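Local coordinates for iron binding protein FbpA (Mannheimia haemolytica, PDB 1Q35), which binds ferric iron, probably as the periplasmic solute-binding component of a bacterial iron-uptake system, at residues P17-F22 against V30-A35; K24-K29 against I250-G255; S145-M150 against K160-G165. All blocks are in the same frame, centred on the assembly; numbering follows the deposited sequence.

Contact 1: residues P17-F22 against V30-A35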
loop_
_atom_site.group_PDB
_atom_site.type_symbol
_atom_site.label_atom_id
_atom_site.label_comp_id
_atom_site.label_asym_id
_atom_site.label_seq_id
_atom_site.Cartn_x
_atom_site.Cartn_y
_atom_site.Cartn_z
ATOM N N PRO A 17 13.495 3.488 10.598
ATOM C CA PRO A 17 13.432 3.143 12.028
ATOM C C PRO A 17 13.479 1.635 12.290
ATOM O O PRO A 17 14.172 1.185 13.203
ATOM C CB PRO A 17 12.093 3.741 12.476
ATOM C CG PRO A 17 11.849 4.852 11.525
ATOM C CD PRO A 17 12.364 4.352 10.200
ATOM N N MET A 18 12.761 0.866 11.478
ATOM C CA MET A 18 12.739 -0.585 11.630
ATOM C C MET A 18 14.098 -1.199 11.313
ATOM O O MET A 18 14.554 -2.099 12.020
ATOM C CB MET A 18 11.673 -1.219 10.733
ATOM C CG MET A 18 10.249 -0.777 11.042
ATOM S SD MET A 18 9.788 0.690 10.115
ATOM C CE MET A 18 8.377 1.240 11.027
ATOM N N LEU A 19 14.735 -0.713 10.253
ATOM C CA LEU A 19 16.021 -1.257 9.818
ATOM C C LEU A 19 17.150 -0.888 10.776
ATOM O O LEU A 19 18.042 -1.695 11.014
ATOM C CB LEU A 19 16.353 -0.792 8.402
ATOM C CG LEU A 19 15.346 -1.241 7.337
ATOM C CD1 LEU A 19 15.697 -0.643 5.994
ATOM C CD2 LEU A 19 15.266 -2.766 7.247
ATOM N N LYS A 20 17.106 0.318 11.338
ATOM C CA LYS A 20 18.110 0.759 12.306
ATOM C C LYS A 20 18.013 -0.057 13.589
ATOM O O LYS A 20 19.034 -0.409 14.177
ATOM C CB LYS A 20 17.939 2.245 12.627
ATOM C CG LYS A 20 18.323 3.169 11.488
ATOM C CD LYS A 20 19.821 3.442 11.453
ATOM C CE LYS A 20 20.149 4.736 10.724
ATOM N NZ LYS A 20 20.224 4.547 9.258
ATOM N N ASN A 21 16.792 -0.361 14.020
ATOM C CA ASN A 21 16.579 -1.210 15.188
ATOM C C ASN A 21 17.043 -2.642 14.932
ATOM O O ASN A 21 17.587 -3.286 15.826
ATOM C CB ASN A 21 15.111 -1.187 15.624
ATOM C CG ASN A 21 14.801 -0.018 16.539
ATOM O OD1 ASN A 21 15.004 -0.095 17.751
ATOM N ND2 ASN A 21 14.318 1.075 15.960
ATOM N N PHE A 22 16.842 -3.131 13.711
ATOM C CA PHE A 22 17.364 -4.434 13.302
ATOM C C PHE A 22 18.888 -4.460 13.415
ATOM O O PHE A 22 19.449 -5.401 13.966
ATOM C CB PHE A 22 16.930 -4.765 11.869
ATOM C CG PHE A 22 17.691 -5.908 11.246
ATOM C CD1 PHE A 22 17.384 -7.223 11.571
ATOM C CD2 PHE A 22 18.699 -5.666 10.321
ATOM C CE1 PHE A 22 18.083 -8.280 10.989
ATOM C CE2 PHE A 22 19.397 -6.724 9.739
ATOM C CZ PHE A 22 19.078 -8.024 10.074
ATOM N N VAL A 30 22.951 -3.276 7.410
ATOM C CA VAL A 30 22.001 -3.131 6.317
ATOM C C VAL A 30 22.578 -2.189 5.275
ATOM O O VAL A 30 22.896 -1.039 5.581
ATOM C CB VAL A 30 20.645 -2.570 6.809
ATOM C CG1 VAL A 30 19.728 -2.225 5.631
ATOM C CG2 VAL A 30 19.967 -3.559 7.739
ATOM N N ASN A 31 22.724 -2.687 4.053
ATOM C CA ASN A 31 22.981 -1.851 2.891
ATOM C C ASN A 31 21.654 -1.646 2.198
ATOM O O ASN A 31 20.970 -2.613 1.892
ATOM C CB ASN A 31 23.966 -2.524 1.935
ATOM C CG ASN A 31 25.235 -2.963 2.625
ATOM O OD1 ASN A 31 25.870 -2.183 3.335
ATOM N ND2 ASN A 31 25.609 -4.222 2.428
ATOM N N ILE A 32 21.274 -0.397 1.965
ATOM C CA ILE A 32 19.959 -0.117 1.404
ATOM C C ILE A 32 20.035 0.771 0.168
ATOM O O ILE A 32 20.774 1.757 0.132
ATOM C CB ILE A 32 19.013 0.477 2.479
ATOM C CG1 ILE A 32 17.587 0.611 1.920
ATOM C CG2 ILE A 32 19.533 1.815 3.002
ATOM C CD1 ILE A 32 16.512 0.418 2.951
ATOM N N ILE A 33 19.282 0.371 -0.851
ATOM C CA ILE A 33 19.081 1.142 -2.063
ATOM C C ILE A 33 17.578 1.317 -2.208
ATOM O O ILE A 33 16.805 0.407 -1.908
ATOM C CB ILE A 33 19.672 0.401 -3.286
ATOM C CG1 ILE A 33 21.202 0.438 -3.231
ATOM C CG2 ILE A 33 19.181 1.018 -4.597
ATOM C CD1 ILE A 33 21.885 -0.612 -4.086
ATOM N N PHE A 34 17.159 2.492 -2.648
ATOM C CA PHE A 34 15.748 2.767 -2.823
ATOM C C PHE A 34 15.385 2.566 -4.289
ATOM O O PHE A 34 16.035 3.110 -5.185
ATOM C CB PHE A 34 15.426 4.151 -2.264
ATOM C CG PHE A 34 15.650 4.232 -0.782
ATOM C CD1 PHE A 34 14.683 3.764 0.099
ATOM C CD2 PHE A 34 16.857 4.688 -0.267
ATOM C CE1 PHE A 34 14.895 3.792 1.468
ATOM C CE2 PHE A 34 17.076 4.720 1.099
ATOM C CZ PHE A 34 16.093 4.270 1.970
ATOM N N ALA A 35 14.368 1.734 -4.511
ATOM C CA ALA A 35 13.991 1.262 -5.841
ATOM C C ALA A 35 13.619 2.389 -6.795
ATOM O O ALA A 35 13.292 3.502 -6.375
ATOM C CB ALA A 35 12.840 0.270 -5.733
#
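Leu19 and Phe22 of helix 17-22 pack on Val30 and Ile32 of strand 30-34. The contact lies within a beta-alpha-beta unit made of strand 3-8, helix 16-26 and strand 29-34. Helix and strand run nearly antiparallel, and their axes come within 9.9 Å. Across the two segments only apolar side chains meet. Just beyond them, Glu23 of the same helix accepts a hydrogen bond from Val30 N.

Phe22 and Val30 form one half. The ring of Phe22 is swung opposite its own backbone N (chi1 166°) and presents its rim to the strand. Val30 reaches it with CG2, the methyl that lies beside its backbone N. CG2 sits close to the ring plane, 3.6 Å from CD2 of Phe22. Val30 CG1 points elsewhere, and is 4.3 Å from CD1 of Leu19. The two methyls of Val30 therefore serve two different helix residues, one turn apart.

Leu19 and Ile32 form the other half. Leu19 holds CG beside its backbone N (chi1 -61°) and sends CD1 to the strand. The two side chains cross at about a right angle and meet methyl to methyl. In Ile32 the CG1 branch does the reaching, and its chi2 of 147° is twisted well off a staggered position.

Helix 243-254 adds Leu249 against both Leu19 and Phe22. On the strand side, Val4 and Val6 of strand 3-8 touch Val30. The tightest pair across the two segments is modelled as Leu19 CD1 to Ile32 CD1, at 3.3 Å. That closeness is doubtful, because it depends on the modelled place of the twisted Ile32 CD1 methyl.

Contact 2: residues K24-K29 against I250-G255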
loop_
_atom_site.group_PDB
_atom_site.type_symbol
_atom_site.label_atom_id
_atom_site.label_comp_id
_atom_site.label_asym_id
_atom_site.label_seq_id
_atom_site.Cartn_x
_atom_site.Cartn_y
_atom_site.Cartn_z
ATOM N N LYS A 24 20.861 -2.613 15.252
ATOM C CA LYS A 24 21.278 -2.498 16.647
ATOM C C LYS A 24 21.086 -3.812 17.403
ATOM O O LYS A 24 21.945 -4.212 18.190
ATOM C CB LYS A 24 20.492 -1.380 17.342
ATOM C CG LYS A 24 20.929 -1.095 18.778
ATOM C CD LYS A 24 20.205 0.111 19.361
ATOM N N ASP A 25 19.968 -4.485 17.150
ATOM C CA ASP A 25 19.572 -5.666 17.916
ATOM C C ASP A 25 20.275 -6.949 17.465
ATOM O O ASP A 25 20.418 -7.881 18.257
ATOM C CB ASP A 25 18.054 -5.874 17.831
ATOM C CG ASP A 25 17.260 -4.790 18.552
ATOM O OD1 ASP A 25 17.866 -3.905 19.197
ATOM O OD2 ASP A 25 16.011 -4.755 18.522
ATOM N N THR A 26 20.693 -7.005 16.201
ATOM C CA THR A 26 21.295 -8.219 15.629
ATOM C C THR A 26 22.779 -8.078 15.291
ATOM O O THR A 26 23.481 -9.084 15.188
ATOM C CB THR A 26 20.546 -8.668 14.346
ATOM O OG1 THR A 26 20.787 -7.736 13.283
ATOM C CG2 THR A 26 19.026 -8.672 14.540
ATOM N N GLY A 27 23.247 -6.849 15.090
ATOM C CA GLY A 27 24.617 -6.594 14.667
ATOM C C GLY A 27 24.853 -6.709 13.168
ATOM O O GLY A 27 25.975 -6.507 12.699
ATOM N N ILE A 28 23.803 -7.025 12.410
ATOM C CA ILE A 28 23.913 -7.203 10.966
ATOM C C ILE A 28 23.788 -5.848 10.277
ATOM O O ILE A 28 22.839 -5.110 10.525
ATOM C CB ILE A 28 22.828 -8.178 10.443
ATOM C CG1 ILE A 28 22.999 -9.562 11.082
ATOM C CG2 ILE A 28 22.893 -8.290 8.920
ATOM C CD1 ILE A 28 21.785 -10.457 10.958
ATOM N N LYS A 29 24.748 -5.537 9.415
ATOM C CA LYS A 29 24.773 -4.289 8.657
ATOM C C LYS A 29 23.756 -4.331 7.522
ATOM O O LYS A 29 23.717 -5.285 6.756
ATOM C CB LYS A 29 26.179 -4.056 8.083
ATOM C CG LYS A 29 26.302 -2.945 7.042
ATOM C CD LYS A 29 26.113 -1.568 7.650
ATOM C CE LYS A 29 26.411 -0.473 6.633
ATOM N NZ LYS A 29 26.325 0.884 7.234
ATOM N N ILE A 250 13.796 -10.582 7.791
ATOM C CA ILE A 250 12.350 -10.679 7.621
ATOM C C ILE A 250 11.688 -11.276 8.865
ATOM O O ILE A 250 10.587 -10.875 9.228
ATOM C CB ILE A 250 11.944 -11.374 6.288
ATOM C CG1 ILE A 250 12.259 -12.867 6.265
ATOM C CG2 ILE A 250 12.624 -10.692 5.116
ATOM C CD1 ILE A 250 11.637 -13.563 5.077
ATOM N N GLU A 251 12.381 -12.181 9.556
ATOM C CA GLU A 251 11.922 -12.670 10.851
ATOM C C GLU A 251 11.836 -11.527 11.865
ATOM O O GLU A 251 10.870 -11.435 12.616
ATOM C CB GLU A 251 12.846 -13.782 11.369
ATOM C CG GLU A 251 12.679 -15.092 10.609
ATOM C CD GLU A 251 13.660 -16.182 11.017
ATOM O OE1 GLU A 251 13.348 -17.364 10.769
ATOM O OE2 GLU A 251 14.734 -15.866 11.566
ATOM N N TYR A 252 12.836 -10.656 11.865
ATOM C CA TYR A 252 12.843 -9.492 12.751
ATOM C C TYR A 252 11.664 -8.564 12.455
ATOM O O TYR A 252 10.983 -8.107 13.373
ATOM C CB TYR A 252 14.147 -8.702 12.610
ATOM C CG TYR A 252 14.268 -7.552 13.589
ATOM C CD1 TYR A 252 13.779 -6.288 13.272
ATOM C CD2 TYR A 252 14.860 -7.733 14.834
ATOM C CE1 TYR A 252 13.878 -5.233 14.169
ATOM C CE2 TYR A 252 14.967 -6.686 15.737
ATOM C CZ TYR A 252 14.477 -5.438 15.397
ATOM O OH TYR A 252 14.578 -4.398 16.291
ATOM N N LEU A 253 11.426 -8.292 11.177
ATOM C CA LEU A 253 10.348 -7.383 10.783
ATOM C C LEU A 253 8.972 -7.952 11.132
ATOM O O LEU A 253 8.020 -7.184 11.313
ATOM C CB LEU A 253 10.438 -7.033 9.294
ATOM C CG LEU A 253 11.660 -6.196 8.903
ATOM C CD1 LEU A 253 11.763 -6.052 7.394
ATOM C CD2 LEU A 253 11.651 -4.823 9.573
ATOM N N SER A 254 8.870 -9.275 11.250
ATOM C CA SER A 254 7.625 -9.945 11.629
ATOM C C SER A 254 7.377 -10.007 13.142
ATOM O O SER A 254 6.276 -10.348 13.566
ATOM C CB SER A 254 7.602 -11.373 11.064
ATOM O OG SER A 254 8.331 -12.287 11.880
ATOM N N GLY A 255 8.397 -9.699 13.940
ATOM C CA GLY A 255 8.336 -9.884 15.382
ATOM C C GLY A 255 7.665 -8.761 16.149
ATOM O O GLY A 255 7.312 -7.720 15.597
#
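Tyr252 gives its phenol hydrogen to Asp25, with OH and OD2 only 2.7 Å apart. The carboxylate oxygen lies in the plane of the Tyr252 ring, at its edge. Seen from Asp25 the phenol arrives from above the carboxylate plane, and the two planes are 61° apart. CB of Asp25 also rests near the ring, 3.8 Å from Tyr252 CE2. Tyr252 can span the gap because its ring is set opposite the backbone N (chi1 -175°) and points out from helix 250-254. Next to Asp25, the methyl CG2 of Thr26 makes a loose contact with Tyr252 CD2 at 4.3 Å.

The contact joins the end of helix 16-26 to the end of helix 243-254, at the protein surface. The Thr26 hydroxyl is used differently from its methyl. OG1 accepts from Ile28 N at 3.2 Å, forming an ST turn as helix 16-26 ends, and it also bonds to Phe22 O. Gly27, inside this turn, has a positive phi of 83°.

Further out, Asp25 OD2 has a second partner, a salt bridge to Lys257. This lysine belongs to helix 256-266 and also touches Tyr252. Ala258 of the same helix and Asn21 of helix 16-26 border the Tyr252 side chain too.

Contact 3: residues S145-M150 against K160-G165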
loop_
_atom_site.group_PDB
_atom_site.type_symbol
_atom_site.label_atom_id
_atom_site.label_comp_id
_atom_site.label_asym_id
_atom_site.label_seq_id
_atom_site.Cartn_x
_atom_site.Cartn_y
_atom_site.Cartn_z
ATOM N N SER A 145 -4.083 -1.339 -8.146
ATOM C CA SER A 145 -4.483 -2.519 -7.375
ATOM C C SER A 145 -5.904 -2.392 -6.816
ATOM O O SER A 145 -6.624 -3.379 -6.741
ATOM C CB SER A 145 -3.463 -2.841 -6.286
ATOM O OG SER A 145 -2.294 -3.377 -6.883
ATOM N N LEU A 146 -6.323 -1.186 -6.440
ATOM C CA LEU A 146 -7.723 -0.952 -6.102
ATOM C C LEU A 146 -8.631 -1.283 -7.290
ATOM O O LEU A 146 -9.622 -1.992 -7.146
ATOM C CB LEU A 146 -7.929 0.499 -5.660
ATOM C CG LEU A 146 -9.375 0.976 -5.504
ATOM C CD1 LEU A 146 -10.125 0.208 -4.424
ATOM C CD2 LEU A 146 -9.394 2.466 -5.208
ATOM N N PHE A 147 -8.300 -0.765 -8.469
ATOM C CA PHE A 147 -9.100 -1.021 -9.661
ATOM C C PHE A 147 -9.094 -2.510 -10.030
ATOM O O PHE A 147 -10.082 -3.027 -10.549
ATOM C CB PHE A 147 -8.619 -0.171 -10.851
ATOM C CG PHE A 147 -8.481 1.310 -10.557
ATOM C CD1 PHE A 147 -7.524 2.051 -11.223
ATOM C CD2 PHE A 147 -9.294 1.962 -9.638
ATOM C CE1 PHE A 147 -7.364 3.408 -10.981
ATOM C CE2 PHE A 147 -9.141 3.323 -9.391
ATOM C CZ PHE A 147 -8.183 4.047 -10.073
ATOM N N ALA A 148 -7.987 -3.188 -9.746
ATOM C CA ALA A 148 -7.862 -4.619 -9.985
ATOM C C ALA A 148 -8.845 -5.412 -9.128
ATOM O O ALA A 148 -9.481 -6.341 -9.613
ATOM C CB ALA A 148 -6.444 -5.069 -9.717
ATOM N N ALA A 149 -8.984 -5.032 -7.859
ATOM C CA ALA A 149 -9.988 -5.648 -6.998
ATOM C C ALA A 149 -11.387 -5.407 -7.570
ATOM O O ALA A 149 -12.229 -6.305 -7.581
ATOM C CB ALA A 149 -9.897 -5.106 -5.582
ATOM N N MET A 150 -11.630 -4.196 -8.062
ATOM C CA MET A 150 -12.922 -3.866 -8.645
ATOM C C MET A 150 -13.212 -4.742 -9.870
ATOM O O MET A 150 -14.345 -5.164 -10.060
ATOM C CB MET A 150 -13.000 -2.374 -8.966
ATOM C CG MET A 150 -12.932 -1.516 -7.703
ATOM S SD MET A 150 -12.982 0.251 -7.967
ATOM C CE MET A 150 -14.750 0.483 -8.204
ATOM N N LYS A 160 -14.419 -0.029 -16.083
ATOM C CA LYS A 160 -14.086 1.053 -17.011
ATOM C C LYS A 160 -15.075 2.206 -16.888
ATOM O O LYS A 160 -14.668 3.366 -16.888
ATOM C CB LYS A 160 -14.029 0.563 -18.458
ATOM C CG LYS A 160 -13.493 1.634 -19.412
ATOM C CD LYS A 160 -13.295 1.096 -20.815
ATOM C CE LYS A 160 -12.771 2.175 -21.742
ATOM N NZ LYS A 160 -12.500 1.633 -23.099
ATOM N N ALA A 161 -16.361 1.896 -16.783
ATOM C CA ALA A 161 -17.376 2.932 -16.611
ATOM C C ALA A 161 -17.122 3.717 -15.325
ATOM O O ALA A 161 -17.252 4.945 -15.310
ATOM C CB ALA A 161 -18.773 2.346 -16.619
ATOM N N PHE A 162 -16.743 3.020 -14.257
ATOM C CA PHE A 162 -16.349 3.672 -13.019
ATOM C C PHE A 162 -15.170 4.622 -13.244
ATOM O O PHE A 162 -15.208 5.769 -12.801
ATOM C CB PHE A 162 -16.011 2.637 -11.937
ATOM C CG PHE A 162 -15.209 3.204 -10.809
ATOM C CD1 PHE A 162 -15.792 4.054 -9.881
ATOM C CD2 PHE A 162 -13.862 2.920 -10.689
ATOM C CE1 PHE A 162 -15.042 4.587 -8.843
ATOM C CE2 PHE A 162 -13.107 3.463 -9.659
ATOM C CZ PHE A 162 -13.704 4.290 -8.735
ATOM N N LEU A 163 -14.132 4.157 -13.927
ATOM C CA LEU A 163 -12.961 4.998 -14.175
ATOM C C LEU A 163 -13.301 6.221 -15.021
ATOM O O LEU A 163 -12.742 7.285 -14.793
ATOM C CB LEU A 163 -11.843 4.196 -14.830
ATOM C CG LEU A 163 -11.193 3.139 -13.931
ATOM C CD1 LEU A 163 -10.254 2.268 -14.730
ATOM C CD2 LEU A 163 -10.453 3.780 -12.767
ATOM N N GLU A 164 -14.220 6.076 -15.969
ATOM C CA GLU A 164 -14.628 7.207 -16.803
ATOM C C GLU A 164 -15.354 8.250 -15.958
ATOM O O GLU A 164 -15.114 9.453 -16.107
ATOM C CB GLU A 164 -15.507 6.737 -17.961
ATOM C CG GLU A 164 -14.798 5.861 -18.980
ATOM C CD GLU A 164 -14.137 6.638 -20.096
ATOM O OE1 GLU A 164 -14.026 6.075 -21.203
ATOM O OE2 GLU A 164 -13.721 7.793 -19.871
ATOM N N GLY A 165 -16.218 7.800 -15.054
ATOM C CA GLY A 165 -16.943 8.713 -14.189
ATOM C C GLY A 165 -16.043 9.391 -13.170
ATOM O O GLY A 165 -16.168 10.592 -12.905
#
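The Met150 side chain is extended as far as SD, then bends at chi3 (80°) and lays CE over the Phe162 ring. Phe162 has chi1 162°, with CG opposite the backbone N, which swings its ring toward helix 145-150. Met150 CE stands 3.6 Å from the ring centroid of Phe162, nearly along the normal, in a CH-pi contact. Met150 SD lies obliquely, 4.2 Å from the same centroid, adding a Met-aromatic contact.

A second CH-pi contact joins Leu163 and Phe147. Leu163 CD2 sits 3.4 Å from the centroid of the Phe147 ring, squarely over one face. The two phenylalanine side chains cross at about a right angle. CE2 of Phe147 comes up at the edge of the Phe162 ring, in its plane, 4.0 Å from CE2 of Phe162.

All four side chains are buried. The two helical segments run at 138° to each other. The chain reverses direction between them, within residues 151-159. Tyr142, an iron ligand in another structure of this protein, lies about 9 Å from Phe147, side chain to side chain. Val308 of helix 301-311 packs on Phe147. Leu146 and Ala149 touch His228 of strand 228-236.

Overall arrangement
Contacts 1 and 2 share helix 16-26, and their centres are 10 Å apart. Contact 1 is buried and apolar across its two segments, joining this helix to the next strand. Contact 2 lies at the surface and uses a charged and a phenolic group to tie the helix end to a segment far along the chain. They touch directly where Asn21 O and Tyr252 OH lie 3.2 Å apart, a probable hydrogen bond. Contact 3 lies on the opposite side of the chain's centre, 34 Å from contact 1 centre to centre. It is buried like contact 1, but pairs helix with helix and relies on aromatic faces, where contact 1 uses aliphatic methyls and a ring edge.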